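Local coordinates for protein citrate synthase (Sulfolobus solfataricus, PDB 1O7X) that is a citrate synthase, a largely helical enzyme of the citrate synthase family, here in an assembly of two chains, at residues 132-137 and 327-332; 233-238 and 285-290; 273-278 and 316-321. One frame throughout, in Å; residues are numbered along the deposited sequence.

Overall arrangement
Contacts 1 and 3 are buried and largely apolar, with no hydrogen bond across, whereas contact 2 lies at the surface, its centre about 26 Å from the centre of the chain, and has a hydrogen bond across it. Contacts 2 and 3 share a neighbourhood, their centres about 14 Å apart: helices 266-279, 283-303 and 316-323 succeed one another in the chain, F289 of contact 2 packs on L276 and I318 of contact 3, and the rings of Y288 and Y321 meet edge-to-face. Contact 1 is joined to contact 3 by F330, which packs on G317 and F320; helix 316-323 directly precedes helix 330-352. Contacts 1 and 2 do not touch, their nearest atoms being about 8 Å apart.

Contact 1 (132-137 and 327-332)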
# COMPACT_ATOMS: atom_id res chain seq x y z
N ALA A 132 7.26 -9.02 17.12
CA ALA A 132 7.28 -9.91 18.29
C ALA A 132 5.86 -10.35 18.60
O ALA A 132 5.63 -11.55 18.75
CB ALA A 132 7.97 -9.20 19.45
N ASN A 133 4.92 -9.40 18.65
CA ASN A 133 3.53 -9.71 19.01
C ASN A 133 2.66 -10.36 17.96
O ASN A 133 1.69 -11.04 18.31
CB ASN A 133 2.88 -8.46 19.60
CG ASN A 133 3.58 -8.27 20.95
OD1 ASN A 133 3.33 -9.09 21.83
ND2 ASN A 133 4.43 -7.26 21.03
N VAL A 134 3.03 -10.27 16.69
CA VAL A 134 2.28 -11.01 15.66
C VAL A 134 2.60 -12.48 15.91
O VAL A 134 1.73 -13.34 15.80
CB VAL A 134 2.68 -10.60 14.25
CG1 VAL A 134 2.34 -11.68 13.23
CG2 VAL A 134 2.07 -9.26 13.88
N TYR A 135 3.87 -12.75 16.26
CA TYR A 135 4.27 -14.09 16.63
C TYR A 135 3.54 -14.60 17.86
O TYR A 135 2.98 -15.71 17.82
CB TYR A 135 5.77 -14.12 16.91
CG TYR A 135 6.25 -15.44 17.48
CD1 TYR A 135 5.92 -16.63 16.84
CD2 TYR A 135 6.98 -15.52 18.66
CE1 TYR A 135 6.36 -17.85 17.31
CE2 TYR A 135 7.40 -16.74 19.16
CZ TYR A 135 7.11 -17.90 18.48
OH TYR A 135 7.54 -19.13 18.93
N ARG A 136 3.53 -13.81 18.95
CA ARG A 136 2.85 -14.29 20.15
C ARG A 136 1.40 -14.63 19.89
O ARG A 136 0.91 -15.65 20.35
CB ARG A 136 2.94 -13.34 21.32
CG ARG A 136 4.33 -12.79 21.56
CD ARG A 136 4.43 -12.22 22.97
NE ARG A 136 5.39 -12.99 23.72
CZ ARG A 136 5.22 -13.91 24.64
NH1 ARG A 136 4.01 -14.27 25.03
NH2 ARG A 136 6.31 -14.48 25.15
N ARG A 137 0.70 -13.82 19.11
CA ARG A 137 -0.72 -13.99 18.84
C ARG A 137 -0.99 -15.20 17.97
O ARG A 137 -2.09 -15.75 18.04
CB ARG A 137 -1.24 -12.70 18.22
CG ARG A 137 -2.11 -12.85 16.99
CD ARG A 137 -3.54 -12.51 17.29
NE ARG A 137 -4.47 -13.53 16.82
CZ ARG A 137 -5.30 -14.14 17.66
NH1 ARG A 137 -5.30 -13.83 18.94
NH2 ARG A 137 -6.16 -15.05 17.30
N VAL A 327 8.06 -21.61 10.63
CA VAL A 327 8.14 -21.25 9.23
C VAL A 327 7.29 -20.04 8.87
O VAL A 327 7.68 -19.23 8.02
CB VAL A 327 7.67 -22.41 8.34
CG1 VAL A 327 7.91 -22.04 6.88
CG2 VAL A 327 8.41 -23.69 8.68
N TYR A 328 6.11 -19.90 9.47
CA TYR A 328 5.21 -18.80 9.18
C TYR A 328 5.80 -17.47 9.59
O TYR A 328 5.30 -16.46 9.07
CB TYR A 328 3.80 -19.06 9.76
CG TYR A 328 3.64 -18.91 11.24
CD1 TYR A 328 3.65 -17.64 11.82
CD2 TYR A 328 3.50 -20.00 12.08
CE1 TYR A 328 3.54 -17.48 13.19
CE2 TYR A 328 3.36 -19.86 13.45
CZ TYR A 328 3.38 -18.59 14.00
OH TYR A 328 3.27 -18.38 15.36
N MET A 329 6.79 -17.32 10.42
CA MET A 329 7.34 -16.01 10.72
C MET A 329 8.38 -15.54 9.70
O MET A 329 8.66 -14.34 9.70
CB MET A 329 7.99 -15.99 12.10
CG MET A 329 7.02 -15.84 13.28
SD MET A 329 6.29 -14.19 13.23
CE MET A 329 4.75 -14.49 12.45
N PHE A 330 8.93 -16.37 8.84
CA PHE A 330 9.97 -16.06 7.90
C PHE A 330 9.92 -14.76 7.14
O PHE A 330 10.77 -13.89 7.38
CB PHE A 330 10.20 -17.26 6.96
CG PHE A 330 10.82 -18.47 7.64
CD1 PHE A 330 10.99 -18.57 9.00
CD2 PHE A 330 11.20 -19.54 6.85
CE1 PHE A 330 11.53 -19.68 9.58
CE2 PHE A 330 11.74 -20.68 7.43
CZ PHE A 330 11.91 -20.74 8.79
N THR A 331 8.98 -14.50 6.26
CA THR A 331 8.77 -13.21 5.61
C THR A 331 8.62 -12.10 6.64
O THR A 331 9.03 -10.97 6.37
CB THR A 331 7.52 -13.24 4.70
OG1 THR A 331 7.58 -14.46 3.95
CG2 THR A 331 7.35 -12.09 3.72
N ALA A 332 8.02 -12.36 7.80
CA ALA A 332 7.88 -11.31 8.81
C ALA A 332 9.24 -10.90 9.35
O ALA A 332 9.47 -9.73 9.60
CB ALA A 332 7.00 -11.77 9.96
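Y135, on helix 116-138, faces M329 of 327-332, with their CA atoms 6.9 Å apart, the closest CA pair of the two segments. M329 CB points at the opposing helix, and the chain then bends at chi2 and chi3, bringing the sulfur beside the root of Y135 and the methyl on to V134. SD lies 3.7 Å from Y135 CB, and CE lies 3.8 Å from V134 CG1. The sulfur is also 5.4 Å from the centroid of the Y135 ring, 63° off its normal, an oblique Met-aromatic contact. Y328 crosses Y135 at about a right angle. Its CG sits between its own backbone N and carbonyl carbon (chi1 75°), and the side chain carries its hydroxyl across the gap, where OH comes 3.5 Å from Y135 CD1. That hydroxyl is hydrogen-bonded to E139 OE2, just beyond 132-137, and K138 makes a cation-pi contact with the Y328 ring. F325 meets the Y135 ring edge-to-face, while L95 and L96 of helix 92-106 touch V134. No hydrogen bond crosses between the segments: thioether, methyl, ring and phenol-oxygen contacts join two parts of the helical citrate synthase fold, and the phenol of Y328 has its polar partner, E139, just past the C-terminal end of helix 116-138, against which Y328 packs.

Contact 2 (233-238 and 285-290)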
# COMPACT_ATOMS: atom_id res chain seq x y z
N GLY A 233 12.98 -34.68 4.66
CA GLY A 233 12.88 -35.29 5.97
C GLY A 233 14.23 -35.70 6.51
O GLY A 233 14.73 -35.14 7.48
N ASP A 234 14.82 -36.70 5.87
CA ASP A 234 16.14 -37.17 6.32
C ASP A 234 17.15 -37.09 5.19
O ASP A 234 16.86 -37.28 4.02
CB ASP A 234 15.92 -38.52 6.97
CG ASP A 234 16.96 -39.58 6.75
OD1 ASP A 234 18.06 -39.44 7.33
OD2 ASP A 234 16.66 -40.53 5.99
N PRO A 235 18.40 -36.82 5.56
CA PRO A 235 19.52 -36.69 4.67
C PRO A 235 19.79 -37.85 3.74
O PRO A 235 20.38 -37.69 2.67
CB PRO A 235 20.73 -36.50 5.59
CG PRO A 235 20.14 -35.91 6.83
CD PRO A 235 18.80 -36.56 6.97
N ASN A 236 19.35 -39.06 4.09
CA ASN A 236 19.52 -40.25 3.29
C ASN A 236 18.61 -40.29 2.08
O ASN A 236 18.80 -41.16 1.22
CB ASN A 236 19.32 -41.49 4.17
CG ASN A 236 20.55 -41.74 5.03
OD1 ASN A 236 21.69 -41.65 4.55
ND2 ASN A 236 20.31 -42.03 6.30
N ARG A 237 17.65 -39.37 1.96
CA ARG A 237 16.78 -39.32 0.80
C ARG A 237 17.15 -38.19 -0.16
O ARG A 237 16.58 -38.16 -1.26
CB ARG A 237 15.33 -39.18 1.23
CG ARG A 237 14.87 -39.98 2.42
CD ARG A 237 14.69 -41.46 2.08
NE ARG A 237 14.27 -42.23 3.24
CZ ARG A 237 13.94 -43.51 3.28
NH1 ARG A 237 13.97 -44.26 2.18
NH2 ARG A 237 13.57 -44.07 4.42
N VAL A 238 18.07 -37.29 0.19
CA VAL A 238 18.43 -36.20 -0.71
C VAL A 238 18.61 -36.68 -2.15
O VAL A 238 17.84 -36.24 -3.02
CB VAL A 238 19.67 -35.37 -0.31
CG1 VAL A 238 20.07 -34.40 -1.40
CG2 VAL A 238 19.42 -34.56 0.96
N ALA A 285 17.33 -28.57 13.77
CA ALA A 285 18.00 -27.65 12.86
C ALA A 285 19.09 -28.34 12.03
O ALA A 285 19.10 -28.30 10.80
CB ALA A 285 18.62 -26.51 13.64
N ARG A 286 19.99 -29.03 12.71
CA ARG A 286 21.09 -29.78 12.13
C ARG A 286 20.60 -30.78 11.10
O ARG A 286 21.21 -30.94 10.04
CB ARG A 286 21.87 -30.52 13.21
CG ARG A 286 22.92 -31.52 12.77
CD ARG A 286 23.15 -32.55 13.86
NE ARG A 286 24.22 -33.51 13.64
CZ ARG A 286 24.64 -34.35 14.59
NH1 ARG A 286 24.07 -34.32 15.80
NH2 ARG A 286 25.62 -35.21 14.36
N ARG A 287 19.51 -31.47 11.39
CA ARG A 287 18.93 -32.41 10.43
C ARG A 287 18.60 -31.60 9.18
O ARG A 287 19.08 -31.99 8.11
CB ARG A 287 17.74 -33.12 11.04
CG ARG A 287 16.94 -34.04 10.16
CD ARG A 287 16.07 -35.02 10.95
NE ARG A 287 14.90 -34.38 11.53
CZ ARG A 287 13.78 -34.00 10.93
NH1 ARG A 287 13.57 -34.18 9.63
NH2 ARG A 287 12.85 -33.40 11.66
N TYR A 288 17.91 -30.47 9.32
CA TYR A 288 17.57 -29.66 8.15
C TYR A 288 18.79 -29.03 7.50
O TYR A 288 18.86 -28.95 6.27
CB TYR A 288 16.52 -28.58 8.46
CG TYR A 288 15.20 -29.15 8.91
CD1 TYR A 288 14.56 -28.64 10.03
CD2 TYR A 288 14.60 -30.19 8.23
CE1 TYR A 288 13.35 -29.16 10.45
CE2 TYR A 288 13.41 -30.73 8.64
CZ TYR A 288 12.78 -30.20 9.75
OH TYR A 288 11.58 -30.72 10.17
N PHE A 289 19.78 -28.62 8.29
CA PHE A 289 21.04 -28.09 7.82
C PHE A 289 21.82 -29.15 7.04
O PHE A 289 22.58 -28.80 6.12
CB PHE A 289 21.95 -27.57 8.94
CG PHE A 289 23.18 -26.89 8.37
CD1 PHE A 289 23.10 -25.61 7.87
CD2 PHE A 289 24.39 -27.56 8.30
CE1 PHE A 289 24.22 -24.99 7.33
CE2 PHE A 289 25.50 -26.95 7.77
CZ PHE A 289 25.43 -25.66 7.28
N GLU A 290 21.65 -30.41 7.40
CA GLU A 290 22.34 -31.46 6.67
C GLU A 290 21.65 -31.75 5.35
O GLU A 290 22.35 -32.00 4.38
CB GLU A 290 22.51 -32.70 7.53
CG GLU A 290 23.40 -32.46 8.75
CD GLU A 290 23.52 -33.77 9.52
OE1 GLU A 290 23.27 -34.82 8.87
OE2 GLU A 290 23.86 -33.69 10.71
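A loop meets the side of a helix at the protein surface: G233 and P235, in the turn between helices 221-232 and 238-248, rest against R287 and E290 of helix 283-303. One hydrogen bond crosses, from R287 NH1 to the carbonyl O of G233, at 2.6 Å and with an N-H...O angle of 146°. The oxygen lies in the guanidinium plane, at its edge, whereas seen from G233 the donor is tilted out of the carbonyl plane. R287 runs with CG anti to its backbone N and stays extended as far as CD before bending at chi3 (74°), a turn that brings the NH1 edge of the guanidinium round to the oxygen; the aliphatic part of R287 also passes the oxygen, with CG 3.6 Å and CD 3.7 Å from G233 O. G233 is the first residue to leave the preceding helix, and its positive phi (91°) turns the chain there. The other terminal nitrogen, NH2, makes a salt bridge to D284 OD1 and a weak hydrogen bond to Y288 OH, which helps fix the rotation of the group. The second patch is nonpolar on the loop side: P235 directs its ring at the helix, and CG lies 3.9 Å from E290 OE1 and 4.1 Å from E290 CB. The other carboxylate oxygen, E290 OE2, takes a salt bridge from R286 NE at 3.0 Å, one turn back on the helix. Beyond the loop, V238 packs on K294, L295 and L298 of helix 283-303 and on I232 of helix 221-232, while F289 turns to helix 266-279.

Contact 3 (273-278 and 316-321); sequences KLALTL and SGIVFY
Two near-parallel helices pack side by side here, in the all-alpha architecture of the citrate synthase fold: A275 and L274 of helix 266-279 meet V319 and I318 of helix 316-323. The segment axes pass 8.7 Å apart at a signed crossing angle of 29°, and the small methyl of A275 suits a close backbone approach, its CA lying 5.1 Å from that of V319. All contacts across the pair are van der Waals, and no hydrogen bond crosses. Among the side chains, A275 points its CB at the facing helix, between two branched residues, meeting I318 CG2 at 3.5 Å and V319 CG2 at 4.0 Å. L274 contributes its CB, 3.8 Å from V319 CG2; its side chain also touches K175 of helix 167-180. Neighbouring helices close in around the pair: F289 of helix 283-303 touches A275, while A292 of that helix and F226 and F229 of helix 221-232 touch I318. A side chain also meets main chain. V319 has CG1 anti to its backbone N (chi1 172°), which leaves the other methyl to project across the gap, where CG2 reaches 3.7 Å from the backbone N of A275.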
# COMPACT_ATOMS: atom_id res chain seq x y z
N LYS A 273 27.24 -19.72 7.46
CA LYS A 273 28.06 -19.60 8.66
C LYS A 273 27.17 -19.47 9.89
O LYS A 273 27.25 -20.34 10.77
CB LYS A 273 29.03 -18.42 8.65
CG LYS A 273 30.05 -18.38 7.54
CD LYS A 273 31.09 -17.30 7.83
CE LYS A 273 31.53 -16.62 6.53
NZ LYS A 273 33.01 -16.43 6.46
N LEU A 274 26.32 -18.44 9.95
CA LEU A 274 25.43 -18.28 11.10
C LEU A 274 24.69 -19.57 11.47
O LEU A 274 24.54 -19.82 12.66
CB LEU A 274 24.39 -17.18 10.86
CG LEU A 274 24.85 -15.74 10.77
CD1 LEU A 274 23.82 -14.90 10.05
CD2 LEU A 274 25.10 -15.12 12.14
N ALA A 275 24.24 -20.39 10.52
CA ALA A 275 23.53 -21.62 10.83
C ALA A 275 24.44 -22.66 11.48
O ALA A 275 24.01 -23.38 12.40
CB ALA A 275 22.86 -22.16 9.58
N LEU A 276 25.71 -22.70 11.05
CA LEU A 276 26.67 -23.63 11.64
C LEU A 276 26.77 -23.28 13.13
O LEU A 276 26.75 -24.15 13.98
CB LEU A 276 28.08 -23.58 11.07
CG LEU A 276 28.38 -24.28 9.74
CD1 LEU A 276 29.67 -23.75 9.14
CD2 LEU A 276 28.48 -25.79 9.88
N THR A 277 26.83 -21.98 13.39
CA THR A 277 26.93 -21.44 14.73
C THR A 277 25.86 -21.86 15.70
O THR A 277 26.18 -21.83 16.91
CB THR A 277 27.06 -19.91 14.62
OG1 THR A 277 28.35 -19.52 15.13
CG2 THR A 277 26.00 -19.08 15.32
N LEU A 278 24.64 -22.22 15.30
CA LEU A 278 23.63 -22.58 16.29
C LEU A 278 22.99 -23.96 16.18
O LEU A 278 22.17 -24.31 17.05
CB LEU A 278 22.51 -21.53 16.32
CG LEU A 278 22.84 -20.04 16.30
CD1 LEU A 278 22.62 -19.48 14.91
CD2 LEU A 278 22.04 -19.25 17.32
N SER A 316 18.79 -18.65 5.30
CA SER A 316 18.09 -17.84 6.29
C SER A 316 17.03 -18.58 7.08
O SER A 316 16.96 -18.47 8.31
CB SER A 316 17.46 -16.61 5.64
OG SER A 316 16.54 -17.11 4.68
N GLY A 317 16.18 -19.34 6.41
CA GLY A 317 15.15 -20.12 7.11
C GLY A 317 15.81 -20.92 8.23
O GLY A 317 15.34 -20.81 9.36
N ILE A 318 16.90 -21.64 7.95
CA ILE A 318 17.57 -22.40 9.02
C ILE A 318 17.99 -21.53 10.18
O ILE A 318 17.76 -21.90 11.35
CB ILE A 318 18.69 -23.27 8.43
CG1 ILE A 318 18.02 -24.47 7.73
CG2 ILE A 318 19.70 -23.76 9.46
CD1 ILE A 318 18.91 -25.24 6.81
N VAL A 319 18.55 -20.34 9.97
CA VAL A 319 18.91 -19.51 11.14
C VAL A 319 17.66 -19.20 11.97
O VAL A 319 17.62 -19.35 13.20
CB VAL A 319 19.64 -18.24 10.70
CG1 VAL A 319 19.85 -17.24 11.83
CG2 VAL A 319 20.96 -18.65 10.07
N PHE A 320 16.61 -18.75 11.27
CA PHE A 320 15.37 -18.35 11.96
C PHE A 320 14.79 -19.56 12.69
O PHE A 320 14.40 -19.40 13.83
CB PHE A 320 14.36 -17.67 11.05
CG PHE A 320 14.84 -16.43 10.35
CD1 PHE A 320 14.68 -16.28 8.98
CD2 PHE A 320 15.43 -15.40 11.07
CE1 PHE A 320 15.13 -15.12 8.37
CE2 PHE A 320 15.88 -14.26 10.44
CZ PHE A 320 15.74 -14.10 9.08
N TYR A 321 14.75 -20.71 12.02
CA TYR A 321 14.25 -21.94 12.62
C TYR A 321 15.11 -22.31 13.83
O TYR A 321 14.62 -22.56 14.92
CB TYR A 321 14.25 -23.11 11.64
CG TYR A 321 13.59 -24.36 12.19
CD1 TYR A 321 12.21 -24.43 12.34
CD2 TYR A 321 14.34 -25.48 12.55
CE1 TYR A 321 11.59 -25.56 12.83
CE2 TYR A 321 13.71 -26.62 13.05
CZ TYR A 321 12.35 -26.66 13.19
OH TYR A 321 11.73 -27.78 13.68